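Local coordinates for membrane protein (Acinetobacter baumannii AB307-0294, PDB 5DL5) that forms a beta-barrel porin of the OprD family in the outer membrane and probably admits small molecules, antibiotics among them, across the outer membrane, at residues A[353-358]-A[377-382]. Numbering follows the deposited sequence.
Sequences WTTAFV and FFNQVK
Phe377 reaches across to Thr355 and Ala356 where two neighbouring antiparallel strands of the porin barrel run side by side. The strands form a beta hairpin and belong to the barrel wall. With CG anti to the backbone N (chi1 -173°), the end of the Phe377 ring comes nearer strand 351-365. Its CE1 comes to 3.2 Å from Thr355 OG1. ND2 of Asn379 sits over one face of this ring, offset toward the rim. Phe378 lies on the other face of the sheet, with Tyr322 and strand 394-404 packed near it. It forms a hydrogen-bonded pair with Ala356, and its N donates to Ala356 O at 2.9 Å. The edge of its ring meets the methyl of Thr354, CE2 to CG2 4.0 Å. Asn379 shares the face of Trp353, Thr355 and Phe377, and faces Thr355 in a non-hydrogen-bonded pair. Its CG is anti to the carbonyl carbon (chi1 -73°), which lays the amide alongside the Trp353 indole, the two planes only 8° apart. On that face two side-chain donors grip Asn379 OD1. Thr355 OG1 donates to Asn379 OD1 at 2.7 Å, from above the carbonyl plane. Trp353 NE1 comes in the plane, on a lone pair of Asn379 OD1, at 3.1 Å. Gln380 and Thr354 exchange two backbone hydrogen bonds. Thr354 OG1 is hydrogen-bonded to Asn339 OD1 on the next strand, 332-341. Val381 ends the contact, its CG2 4.0 Å from CD1 of Trp353.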
loop_
_atom_site.group_PDB
_atom_site.type_symbol
_atom_site.label_atom_id
_atom_site.label_comp_id
_atom_site.label_asym_id
_atom_site.label_seq_id
_atom_site.Cartn_x
_atom_site.Cartn_y
_atom_site.Cartn_z
ATOM N N TRP A 353 -14.839 -11.756 9.243
ATOM C CA TRP A 353 -14.296 -12.794 8.336
ATOM C C TRP A 353 -14.497 -12.303 6.897
ATOM O O TRP A 353 -15.606 -11.826 6.559
ATOM C CB TRP A 353 -14.962 -14.151 8.605
ATOM C CG TRP A 353 -14.680 -15.206 7.547
ATOM C CD1 TRP A 353 -13.451 -15.555 7.047
ATOM C CD2 TRP A 353 -15.626 -16.058 6.864
ATOM N NE1 TRP A 353 -13.574 -16.544 6.132
ATOM C CE2 TRP A 353 -14.891 -16.884 5.998
ATOM C CE3 TRP A 353 -17.021 -16.229 6.942
ATOM C CZ2 TRP A 353 -15.504 -17.834 5.116
ATOM C CZ3 TRP A 353 -17.650 -17.178 6.060
ATOM C CH2 TRP A 353 -16.874 -17.957 5.168
ATOM N N THR A 354 -13.454 -12.414 6.099
ATOM C CA THR A 354 -13.471 -12.082 4.694
ATOM C C THR A 354 -13.015 -13.311 3.936
ATOM O O THR A 354 -11.997 -13.986 4.336
ATOM C CB THR A 354 -12.521 -10.893 4.331
ATOM O OG1 THR A 354 -13.139 -9.715 4.754
ATOM C CG2 THR A 354 -12.427 -10.725 2.771
ATOM N N THR A 355 -13.787 -13.680 2.911
ATOM C CA THR A 355 -13.340 -14.772 2.014
ATOM C C THR A 355 -13.474 -14.189 0.603
ATOM O O THR A 355 -14.405 -13.431 0.330
ATOM C CB THR A 355 -14.052 -16.124 2.296
ATOM O OG1 THR A 355 -13.399 -17.187 1.589
ATOM C CG2 THR A 355 -15.479 -16.121 1.827
ATOM N N ALA A 356 -12.552 -14.542 -0.282
ATOM C CA ALA A 356 -12.590 -14.071 -1.616
ATOM C C ALA A 356 -11.929 -15.063 -2.565
ATOM O O ALA A 356 -11.068 -15.882 -2.172
ATOM C CB ALA A 356 -11.845 -12.713 -1.698
ATOM N N PHE A 357 -12.369 -15.006 -3.808
ATOM C CA PHE A 357 -11.819 -15.774 -4.910
ATOM C C PHE A 357 -11.572 -14.815 -6.095
ATOM O O PHE A 357 -12.448 -14.054 -6.370
ATOM C CB PHE A 357 -12.741 -16.860 -5.325
ATOM C CG PHE A 357 -12.260 -17.602 -6.517
ATOM C CD1 PHE A 357 -11.223 -18.506 -6.400
ATOM C CD2 PHE A 357 -12.831 -17.391 -7.784
ATOM C CE1 PHE A 357 -10.723 -19.189 -7.499
ATOM C CE2 PHE A 357 -12.359 -18.109 -8.899
ATOM C CZ PHE A 357 -11.294 -18.995 -8.739
ATOM N N VAL A 358 -10.344 -14.805 -6.634
ATOM C CA VAL A 358 -9.967 -13.961 -7.741
ATOM C C VAL A 358 -9.307 -14.839 -8.828
ATOM O O VAL A 358 -8.500 -15.752 -8.507
ATOM C CB VAL A 358 -8.935 -12.854 -7.350
ATOM C CG1 VAL A 358 -8.783 -11.909 -8.548
ATOM C CG2 VAL A 358 -9.419 -12.144 -6.087
ATOM N N PHE A 377 -7.447 -18.007 -3.793
ATOM C CA PHE A 377 -8.453 -18.169 -2.715
ATOM C C PHE A 377 -7.913 -17.580 -1.366
ATOM O O PHE A 377 -6.871 -18.019 -0.825
ATOM C CB PHE A 377 -8.865 -19.644 -2.507
ATOM C CG PHE A 377 -10.025 -19.824 -1.510
ATOM C CD1 PHE A 377 -11.171 -18.986 -1.539
ATOM C CD2 PHE A 377 -9.997 -20.857 -0.496
ATOM C CE1 PHE A 377 -12.221 -19.166 -0.614
ATOM C CE2 PHE A 377 -11.067 -21.045 0.399
ATOM C CZ PHE A 377 -12.163 -20.224 0.345
ATOM N N PHE A 378 -8.591 -16.552 -0.883
ATOM C CA PHE A 378 -8.108 -15.776 0.284
ATOM C C PHE A 378 -9.102 -15.905 1.452
ATOM O O PHE A 378 -10.370 -15.837 1.225
ATOM C CB PHE A 378 -8.046 -14.307 -0.196
ATOM C CG PHE A 378 -7.790 -13.309 0.946
ATOM C CD1 PHE A 378 -6.477 -13.093 1.391
ATOM C CD2 PHE A 378 -8.822 -12.621 1.555
ATOM C CE1 PHE A 378 -6.235 -12.160 2.431
ATOM C CE2 PHE A 378 -8.589 -11.770 2.650
ATOM C CZ PHE A 378 -7.306 -11.500 3.044
ATOM N N ASN A 379 -8.600 -16.072 2.684
ATOM C CA ASN A 379 -9.420 -15.959 3.864
ATOM C C ASN A 379 -8.689 -15.122 4.894
ATOM O O ASN A 379 -7.457 -15.273 5.067
ATOM C CB ASN A 379 -9.759 -17.298 4.448
ATOM C CG ASN A 379 -10.780 -18.030 3.611
ATOM O OD1 ASN A 379 -11.967 -17.873 3.810
ATOM N ND2 ASN A 379 -10.299 -18.796 2.600
ATOM N N GLN A 380 -9.432 -14.244 5.538
ATOM C CA GLN A 380 -8.906 -13.533 6.669
ATOM C C GLN A 380 -9.915 -13.501 7.776
ATOM O O GLN A 380 -11.060 -13.220 7.563
ATOM C CB GLN A 380 -8.482 -12.085 6.292
ATOM C CG GLN A 380 -8.007 -11.318 7.517
ATOM C CD GLN A 380 -7.332 -10.010 7.116
ATOM O OE1 GLN A 380 -6.220 -9.981 6.607
ATOM N NE2 GLN A 380 -8.028 -8.939 7.310
ATOM N N VAL A 381 -9.481 -13.855 8.955
ATOM C CA VAL A 381 -10.215 -13.585 10.148
ATOM C C VAL A 381 -9.469 -12.526 10.959
ATOM O O VAL A 381 -8.214 -12.582 11.147
ATOM C CB VAL A 381 -10.353 -14.831 11.001
ATOM C CG1 VAL A 381 -10.969 -14.494 12.364
ATOM C CG2 VAL A 381 -11.202 -15.867 10.291
ATOM N N LYS A 382 -10.242 -11.603 11.466
ATOM C CA LYS A 382 -9.705 -10.517 12.250
ATOM C C LYS A 382 -10.516 -10.317 13.506
ATOM O O LYS A 382 -11.781 -10.358 13.442
ATOM C CB LYS A 382 -9.697 -9.225 11.414
ATOM C CG LYS A 382 -9.084 -8.084 12.236
ATOM C CD LYS A 382 -8.651 -6.850 11.435
ATOM C CE LYS A 382 -7.767 -6.057 12.369
ATOM N NZ LYS A 382 -7.224 -4.880 11.684
#